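Local coordinates for protein DNA polymerase III beta subunit (Streptococcus pyogenes, PDB 2AVT) that probably encircles DNA as a ring-shaped dimer and slides along it, tethering the replicative polymerase to its template, at residues A[261-271]-A[315-325]; A[337-347]-A[359-370]. All blocks are in the same frame, centred on the assembly; numbering follows the deposited sequence.

Contact 1: residues A[261-271]-A[315-325]; sequences ETEVVFNTQSL and LDIVSQSGSDL
An antiparallel strand pair ends, within this chain, the sheet that the C-terminal domain shares with the central domain, with 319-322 as the outermost strand and 262-267 beside it. E263 N donates to S321 O (2.9 Å), S321 N donates back to E263 O, and V265 N reaches S319 O. At V265 the pairing slips into a classic beta bulge, V318 and S319 both facing this one residue: V265 O takes a short bond from V318 N (2.6 Å) and a weak one from S319 N (3.4 Å). The isopropyl groups of V265 and V318 meet at a slant, V265 CG1 to V318 CB 3.6 Å. At the other end the chain turns away after G322. T262 OG1, set anti to its carbonyl carbon (chi1 -54°), follows it and donates to S323 O at 2.8 Å, while S323 N bonds to E261 O. On the opposite face from V265, the F266 ring lies between L271 CD2 over one face and V264 CG1 over the other, both offset toward the rim. D316 O stands at the ring edge near its plane, 3.6 Å from F266 CD2, and I317 CG2 approaches CE2 obliquely. L271 CD1 touches L315 CD1 at 3.8 Å, tying the first turn of helix 268-282 to the incoming chain. Backbone bonds, with T262 OG1 added at the turn, thus hold the strand that is outermost within this chain, the bulge concentrates two donors on V265 O, and the apolar cluster around F266 fills one side; N267 N, buried beside V318 CG2, finds no partner in the model.

Contact 2: residues A[337-347]-A[359-370]; sequences SLKAIKSETVK and LTPGDEEESFIQ
The Q370 amide meets the C-terminal part of helix 331-339 along its own plane: NE2 donates to S337 O, which lies only 9° out of that plane, in a nearly straight 3.1 Å bond. Q370 OE1 sits 3.0 Å from S337 OG, whose single proton may go instead to Y333 O. The I341 side chain runs obliquely to that of Q370, I341 CG1 3.7 Å from Q370 NE2. The F368 ring, turned toward the loop with CG anti to the backbone N (chi1 179°), receives A340 O and I341 CG1 obliquely near CE2. Beyond this, the hairpin strands 345-350 and 357-361 pair through K347 and T360: K347 N donates to T360 O at 2.8 Å, T360 N returns a bond to K347 O, and K347 CB rests beside T360 OG1. At the end of the pairing, past the V346-P361 bridge, T345 O is gripped twice, by S343 OG from its own segment (2.6 Å) and by G362 N (2.7 Å), the latter well above the carbonyl plane. T345 OG1 lies only 3.0 Å from G362 CA, leaving no room there for a side chain. P361 CB packs on S343 OG, and V346 CG2 reaches T360 O. Among its neighbours, the hairpin has strand 262-267 beside 345-350 and strand 367-372 beside 357-361; strand 184-191 of the central domain adjoins 367-372, while L338 leans on helix 268-282.

In the fold
Contacts 1 and 2 both reach one sheet shared by the central and C-terminal domains, their centres about 13 Å apart. Strands 262-267 and 345-350 are neighbours in it, so contact 1 forms its margin within this chain and contact 2 lies further in, toward the junction with the central domain. They meet at the start of helix 268-282, where T268 OG1 probably hydrogen-bonds S343 O and T268 N E344 O, and again where E263 packs on K347. Contact 1 is the more exposed, a backbone ladder broken by a bulge, with an apolar cluster around one phenylalanine; contact 2 has more buried residues, and side-chain amide and hydroxyl groups join loop and helix end to the hairpin.

Contact 1: residues A[261-271]-A[315-325]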
# COMPACT_ATOMS: atom_id res chain seq x y z
N GLU A 261 -20.33 -35.62 -16.71
CA GLU A 261 -21.76 -35.90 -16.65
C GLU A 261 -22.59 -34.63 -16.62
O GLU A 261 -23.79 -34.66 -16.90
CB GLU A 261 -22.07 -36.73 -15.41
CG GLU A 261 -21.39 -38.08 -15.37
CD GLU A 261 -21.99 -39.06 -16.35
OE1 GLU A 261 -23.19 -39.37 -16.21
OE2 GLU A 261 -21.26 -39.51 -17.26
N THR A 262 -21.95 -33.53 -16.27
CA THR A 262 -22.63 -32.25 -16.18
C THR A 262 -21.78 -31.12 -16.73
O THR A 262 -20.56 -31.14 -16.62
CB THR A 262 -22.99 -31.93 -14.71
OG1 THR A 262 -23.73 -33.02 -14.15
CG2 THR A 262 -23.83 -30.67 -14.63
N GLU A 263 -22.44 -30.14 -17.34
CA GLU A 263 -21.76 -28.99 -17.90
C GLU A 263 -22.61 -27.76 -17.68
O GLU A 263 -23.83 -27.79 -17.87
CB GLU A 263 -21.54 -29.13 -19.41
CG GLU A 263 -21.05 -27.83 -20.07
CD GLU A 263 -21.09 -27.86 -21.59
OE1 GLU A 263 -20.44 -28.73 -22.19
OE2 GLU A 263 -21.79 -27.00 -22.17
N VAL A 264 -21.97 -26.67 -17.26
CA VAL A 264 -22.68 -25.42 -17.04
C VAL A 264 -21.79 -24.29 -17.55
O VAL A 264 -20.57 -24.34 -17.41
CB VAL A 264 -22.97 -25.16 -15.56
CG1 VAL A 264 -23.87 -23.93 -15.41
CG2 VAL A 264 -23.63 -26.38 -14.93
N VAL A 265 -22.41 -23.28 -18.16
CA VAL A 265 -21.67 -22.14 -18.67
C VAL A 265 -22.14 -20.91 -17.91
O VAL A 265 -23.33 -20.61 -17.89
CB VAL A 265 -21.92 -21.93 -20.19
CG1 VAL A 265 -21.12 -20.75 -20.69
CG2 VAL A 265 -21.54 -23.19 -20.96
N PHE A 266 -21.20 -20.21 -17.29
CA PHE A 266 -21.52 -19.01 -16.53
C PHE A 266 -20.79 -17.80 -17.07
O PHE A 266 -19.81 -17.91 -17.80
CB PHE A 266 -21.09 -19.11 -15.06
CG PHE A 266 -21.58 -20.33 -14.33
CD1 PHE A 266 -20.91 -21.54 -14.43
CD2 PHE A 266 -22.65 -20.24 -13.46
CE1 PHE A 266 -21.29 -22.62 -13.67
CE2 PHE A 266 -23.03 -21.32 -12.70
CZ PHE A 266 -22.35 -22.51 -12.80
N ASN A 267 -21.27 -16.63 -16.67
CA ASN A 267 -20.61 -15.39 -17.03
C ASN A 267 -19.42 -15.41 -16.06
O ASN A 267 -19.61 -15.47 -14.84
CB ASN A 267 -21.52 -14.20 -16.73
CG ASN A 267 -20.83 -12.88 -16.91
OD1 ASN A 267 -21.17 -12.11 -17.80
ND2 ASN A 267 -19.85 -12.60 -16.06
N THR A 268 -18.20 -15.39 -16.60
CA THR A 268 -17.00 -15.45 -15.77
C THR A 268 -17.00 -14.51 -14.55
O THR A 268 -16.76 -14.96 -13.42
CB THR A 268 -15.75 -15.15 -16.62
OG1 THR A 268 -15.67 -16.11 -17.68
CG2 THR A 268 -14.50 -15.24 -15.77
N GLN A 269 -17.28 -13.24 -14.78
CA GLN A 269 -17.27 -12.24 -13.72
C GLN A 269 -18.35 -12.38 -12.65
O GLN A 269 -18.05 -12.29 -11.46
CB GLN A 269 -17.35 -10.83 -14.33
CG GLN A 269 -17.15 -9.72 -13.30
CD GLN A 269 -17.14 -8.33 -13.93
OE1 GLN A 269 -18.17 -7.83 -14.38
NE2 GLN A 269 -15.96 -7.72 -13.98
N SER A 270 -19.60 -12.58 -13.06
CA SER A 270 -20.69 -12.71 -12.09
C SER A 270 -20.48 -13.90 -11.17
O SER A 270 -20.80 -13.84 -9.99
CB SER A 270 -22.04 -12.82 -12.80
OG SER A 270 -22.19 -14.06 -13.47
N LEU A 271 -19.93 -14.99 -11.71
CA LEU A 271 -19.68 -16.19 -10.91
C LEU A 271 -18.56 -15.93 -9.90
O LEU A 271 -18.58 -16.44 -8.78
CB LEU A 271 -19.31 -17.37 -11.80
CG LEU A 271 -19.03 -18.66 -11.02
CD1 LEU A 271 -20.24 -18.99 -10.15
CD2 LEU A 271 -18.72 -19.81 -11.97
N LEU A 315 -27.54 -18.64 -8.61
CA LEU A 315 -26.56 -18.27 -9.62
C LEU A 315 -27.13 -18.21 -11.03
O LEU A 315 -27.74 -19.16 -11.51
CB LEU A 315 -25.38 -19.25 -9.60
CG LEU A 315 -24.56 -19.28 -8.31
CD1 LEU A 315 -23.42 -20.29 -8.44
CD2 LEU A 315 -24.01 -17.90 -8.03
N ASP A 316 -26.93 -17.07 -11.70
CA ASP A 316 -27.40 -16.89 -13.06
C ASP A 316 -26.47 -17.70 -13.97
O ASP A 316 -25.26 -17.74 -13.74
CB ASP A 316 -27.35 -15.41 -13.44
CG ASP A 316 -27.91 -15.13 -14.82
OD1 ASP A 316 -28.24 -16.09 -15.55
OD2 ASP A 316 -28.02 -13.94 -15.19
N ILE A 317 -27.03 -18.35 -14.99
CA ILE A 317 -26.19 -19.15 -15.88
C ILE A 317 -26.43 -18.84 -17.36
O ILE A 317 -27.40 -18.18 -17.73
CB ILE A 317 -26.42 -20.66 -15.69
CG1 ILE A 317 -27.66 -21.10 -16.46
CG2 ILE A 317 -26.60 -20.97 -14.21
CD1 ILE A 317 -27.76 -22.60 -16.63
N VAL A 318 -25.52 -19.33 -18.20
CA VAL A 318 -25.60 -19.13 -19.64
C VAL A 318 -26.31 -20.32 -20.27
O VAL A 318 -27.19 -20.16 -21.11
CB VAL A 318 -24.20 -18.98 -20.25
CG1 VAL A 318 -24.31 -18.71 -21.75
CG2 VAL A 318 -23.46 -17.84 -19.57
N SER A 319 -25.92 -21.52 -19.86
CA SER A 319 -26.52 -22.74 -20.39
C SER A 319 -26.08 -23.93 -19.54
O SER A 319 -25.02 -23.90 -18.92
CB SER A 319 -26.10 -22.97 -21.84
OG SER A 319 -24.74 -23.36 -21.92
N GLN A 320 -26.90 -24.97 -19.52
CA GLN A 320 -26.56 -26.16 -18.75
C GLN A 320 -26.98 -27.41 -19.50
O GLN A 320 -27.74 -27.35 -20.47
CB GLN A 320 -27.25 -26.11 -17.38
CG GLN A 320 -28.77 -26.20 -17.43
CD GLN A 320 -29.40 -26.01 -16.06
OE1 GLN A 320 -29.11 -26.75 -15.12
NE2 GLN A 320 -30.27 -25.02 -15.95
N SER A 321 -26.47 -28.55 -19.04
CA SER A 321 -26.78 -29.84 -19.65
C SER A 321 -26.21 -30.94 -18.76
O SER A 321 -25.25 -30.72 -18.02
CB SER A 321 -26.16 -29.93 -21.05
OG SER A 321 -24.75 -29.88 -20.99
N GLY A 322 -26.82 -32.12 -18.84
CA GLY A 322 -26.35 -33.22 -18.02
C GLY A 322 -27.24 -33.41 -16.81
O GLY A 322 -28.28 -32.78 -16.69
N SER A 323 -26.81 -34.29 -15.91
CA SER A 323 -27.56 -34.60 -14.70
C SER A 323 -27.39 -33.60 -13.57
O SER A 323 -26.43 -32.81 -13.55
CB SER A 323 -27.18 -35.99 -14.20
OG SER A 323 -25.79 -36.06 -13.94
N ASP A 324 -28.33 -33.64 -12.63
CA ASP A 324 -28.29 -32.76 -11.47
C ASP A 324 -27.08 -33.16 -10.63
O ASP A 324 -26.58 -34.28 -10.74
CB ASP A 324 -29.57 -32.94 -10.65
CG ASP A 324 -30.80 -32.42 -11.38
OD1 ASP A 324 -30.83 -32.53 -12.63
OD2 ASP A 324 -31.73 -31.93 -10.71
N LEU A 325 -26.61 -32.24 -9.79
CA LEU A 325 -25.45 -32.51 -8.96
C LEU A 325 -25.27 -31.50 -7.84
O LEU A 325 -25.63 -30.33 -7.97
CB LEU A 325 -24.18 -32.53 -9.82
CG LEU A 325 -22.87 -32.82 -9.09
CD1 LEU A 325 -22.88 -34.25 -8.56
CD2 LEU A 325 -21.70 -32.63 -10.04

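Contact 2: residues A[337-347]-A[359-370]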
# COMPACT_ATOMS: atom_id res chain seq x y z
N SER A 337 -9.29 -19.41 -10.14
CA SER A 337 -9.39 -19.98 -11.49
C SER A 337 -10.15 -19.02 -12.40
O SER A 337 -9.80 -18.85 -13.56
CB SER A 337 -10.12 -21.33 -11.45
OG SER A 337 -9.27 -22.35 -10.94
N LEU A 338 -11.19 -18.40 -11.86
CA LEU A 338 -11.99 -17.46 -12.64
C LEU A 338 -11.21 -16.18 -12.94
O LEU A 338 -11.36 -15.58 -14.01
CB LEU A 338 -13.28 -17.14 -11.88
CG LEU A 338 -14.18 -18.37 -11.64
CD1 LEU A 338 -15.35 -18.02 -10.73
CD2 LEU A 338 -14.69 -18.89 -12.99
N LYS A 339 -10.35 -15.77 -12.02
CA LYS A 339 -9.56 -14.56 -12.22
C LYS A 339 -8.64 -14.78 -13.41
O LYS A 339 -8.35 -13.85 -14.17
CB LYS A 339 -8.75 -14.24 -10.96
CG LYS A 339 -8.04 -12.89 -10.99
CD LYS A 339 -7.48 -12.52 -9.62
CE LYS A 339 -6.79 -11.16 -9.66
NZ LYS A 339 -6.32 -10.74 -8.30
N ALA A 340 -8.19 -16.02 -13.59
CA ALA A 340 -7.29 -16.38 -14.69
C ALA A 340 -7.97 -16.52 -16.06
O ALA A 340 -7.30 -16.69 -17.07
CB ALA A 340 -6.57 -17.66 -14.35
N ILE A 341 -9.30 -16.44 -16.10
CA ILE A 341 -10.03 -16.56 -17.36
C ILE A 341 -10.40 -15.20 -17.92
O ILE A 341 -11.19 -14.47 -17.32
CB ILE A 341 -11.30 -17.41 -17.17
CG1 ILE A 341 -10.92 -18.84 -16.77
CG2 ILE A 341 -12.11 -17.45 -18.45
CD1 ILE A 341 -12.11 -19.70 -16.34
N LYS A 342 -9.84 -14.85 -19.07
CA LYS A 342 -10.12 -13.55 -19.69
C LYS A 342 -11.44 -13.52 -20.45
O LYS A 342 -12.02 -12.44 -20.63
CB LYS A 342 -8.99 -13.16 -20.65
CG LYS A 342 -7.64 -12.92 -20.01
CD LYS A 342 -6.61 -12.57 -21.09
CE LYS A 342 -5.21 -12.37 -20.53
NZ LYS A 342 -4.23 -12.10 -21.63
N SER A 343 -11.91 -14.67 -20.89
CA SER A 343 -13.16 -14.73 -21.66
C SER A 343 -14.40 -14.36 -20.86
O SER A 343 -14.48 -14.59 -19.65
CB SER A 343 -13.35 -16.12 -22.26
OG SER A 343 -13.53 -17.09 -21.25
N GLU A 344 -15.39 -13.80 -21.55
CA GLU A 344 -16.62 -13.39 -20.92
C GLU A 344 -17.33 -14.57 -20.25
O GLU A 344 -18.00 -14.40 -19.24
CB GLU A 344 -17.55 -12.74 -21.95
CG GLU A 344 -18.83 -12.17 -21.35
CD GLU A 344 -19.67 -11.40 -22.36
OE1 GLU A 344 -19.21 -10.36 -22.86
OE2 GLU A 344 -20.81 -11.84 -22.65
N THR A 345 -17.17 -15.77 -20.80
CA THR A 345 -17.82 -16.94 -20.22
C THR A 345 -16.84 -18.05 -19.87
O THR A 345 -15.72 -18.09 -20.38
CB THR A 345 -18.89 -17.53 -21.18
OG1 THR A 345 -18.23 -18.21 -22.26
CG2 THR A 345 -19.75 -16.43 -21.76
N VAL A 346 -17.28 -18.96 -19.00
CA VAL A 346 -16.47 -20.10 -18.59
C VAL A 346 -17.32 -21.36 -18.64
O VAL A 346 -18.50 -21.34 -18.28
CB VAL A 346 -15.91 -19.92 -17.16
CG1 VAL A 346 -17.04 -19.58 -16.19
CG2 VAL A 346 -15.21 -21.20 -16.71
N LYS A 347 -16.73 -22.45 -19.11
CA LYS A 347 -17.42 -23.72 -19.23
C LYS A 347 -16.94 -24.66 -18.12
O LYS A 347 -15.76 -24.98 -18.05
CB LYS A 347 -17.12 -24.35 -20.59
CG LYS A 347 -18.32 -24.49 -21.50
CD LYS A 347 -17.91 -25.16 -22.81
CE LYS A 347 -19.11 -25.44 -23.70
NZ LYS A 347 -18.69 -26.04 -25.00
N LEU A 359 -12.50 -26.58 -15.70
CA LEU A 359 -12.95 -25.28 -16.16
C LEU A 359 -12.15 -24.92 -17.41
O LEU A 359 -10.94 -25.14 -17.47
CB LEU A 359 -12.71 -24.21 -15.08
CG LEU A 359 -13.01 -24.52 -13.60
CD1 LEU A 359 -14.42 -25.03 -13.46
CD2 LEU A 359 -12.02 -25.55 -13.07
N THR A 360 -12.83 -24.38 -18.42
CA THR A 360 -12.16 -23.98 -19.65
C THR A 360 -12.83 -22.71 -20.13
O THR A 360 -14.03 -22.51 -19.93
CB THR A 360 -12.25 -25.07 -20.77
OG1 THR A 360 -13.62 -25.31 -21.11
CG2 THR A 360 -11.62 -26.37 -20.31
N PRO A 361 -12.06 -21.82 -20.77
CA PRO A 361 -12.59 -20.55 -21.28
C PRO A 361 -13.79 -20.79 -22.20
O PRO A 361 -13.83 -21.78 -22.92
CB PRO A 361 -11.39 -19.94 -22.00
CG PRO A 361 -10.60 -21.15 -22.44
CD PRO A 361 -10.68 -22.03 -21.22
N GLY A 362 -14.76 -19.88 -22.17
CA GLY A 362 -15.94 -20.04 -22.99
C GLY A 362 -15.76 -19.76 -24.47
O GLY A 362 -16.41 -20.38 -25.32
N ASP A 363 -14.86 -18.83 -24.80
CA ASP A 363 -14.60 -18.46 -26.19
C ASP A 363 -13.69 -19.47 -26.88
O ASP A 363 -13.33 -19.28 -28.04
CB ASP A 363 -13.96 -17.07 -26.26
CG ASP A 363 -12.62 -17.01 -25.55
OD1 ASP A 363 -11.86 -18.00 -25.61
OD2 ASP A 363 -12.30 -15.97 -24.94
N GLU A 364 -13.30 -20.51 -26.16
CA GLU A 364 -12.40 -21.53 -26.70
C GLU A 364 -11.38 -21.02 -27.71
O GLU A 364 -11.35 -21.46 -28.85
CB GLU A 364 -13.22 -22.68 -27.31
CG GLU A 364 -14.39 -22.23 -28.15
CD GLU A 364 -15.38 -23.34 -28.39
OE1 GLU A 364 -15.06 -24.26 -29.17
OE2 GLU A 364 -16.48 -23.31 -27.79
N GLU A 365 -10.54 -20.09 -27.28
CA GLU A 365 -9.50 -19.54 -28.14
C GLU A 365 -8.16 -20.09 -27.69
O GLU A 365 -7.15 -19.98 -28.38
CB GLU A 365 -9.48 -18.02 -28.07
CG GLU A 365 -10.73 -17.37 -28.58
CD GLU A 365 -10.58 -15.87 -28.73
OE1 GLU A 365 -10.31 -15.20 -27.72
OE2 GLU A 365 -10.71 -15.38 -29.87
N GLU A 366 -8.16 -20.70 -26.51
CA GLU A 366 -6.96 -21.28 -25.94
C GLU A 366 -7.24 -22.68 -25.44
O GLU A 366 -8.38 -23.01 -25.10
CB GLU A 366 -6.47 -20.44 -24.76
CG GLU A 366 -6.09 -19.00 -25.08
CD GLU A 366 -5.62 -18.25 -23.84
OE1 GLU A 366 -5.56 -18.88 -22.76
OE2 GLU A 366 -5.31 -17.05 -23.93
N SER A 367 -6.21 -23.52 -25.41
CA SER A 367 -6.34 -24.86 -24.88
C SER A 367 -5.90 -24.68 -23.43
O SER A 367 -4.81 -25.07 -23.02
CB SER A 367 -5.38 -25.82 -25.59
OG SER A 367 -5.38 -27.09 -24.95
N PHE A 368 -6.77 -24.04 -22.66
CA PHE A 368 -6.51 -23.75 -21.25
C PHE A 368 -7.49 -24.52 -20.38
O PHE A 368 -8.69 -24.26 -20.38
CB PHE A 368 -6.66 -22.23 -21.04
CG PHE A 368 -6.44 -21.78 -19.62
CD1 PHE A 368 -5.51 -22.41 -18.81
CD2 PHE A 368 -7.13 -20.68 -19.13
CE1 PHE A 368 -5.27 -21.94 -17.52
CE2 PHE A 368 -6.89 -20.21 -17.84
CZ PHE A 368 -5.96 -20.84 -17.04
N ILE A 369 -6.96 -25.49 -19.65
CA ILE A 369 -7.77 -26.32 -18.78
C ILE A 369 -7.32 -26.21 -17.33
O ILE A 369 -6.12 -26.27 -17.04
CB ILE A 369 -7.67 -27.80 -19.17
CG1 ILE A 369 -8.26 -28.01 -20.57
CG2 ILE A 369 -8.37 -28.66 -18.13
CD1 ILE A 369 -8.00 -29.40 -21.14
N GLN A 370 -8.27 -26.02 -16.42
CA GLN A 370 -7.98 -25.94 -14.99
C GLN A 370 -8.78 -27.04 -14.30
O GLN A 370 -9.91 -27.33 -14.68
CB GLN A 370 -8.35 -24.57 -14.43
CG GLN A 370 -7.53 -23.42 -15.00
CD GLN A 370 -7.89 -22.09 -14.39
OE1 GLN A 370 -7.45 -21.75 -13.30
NE2 GLN A 370 -8.73 -21.34 -15.09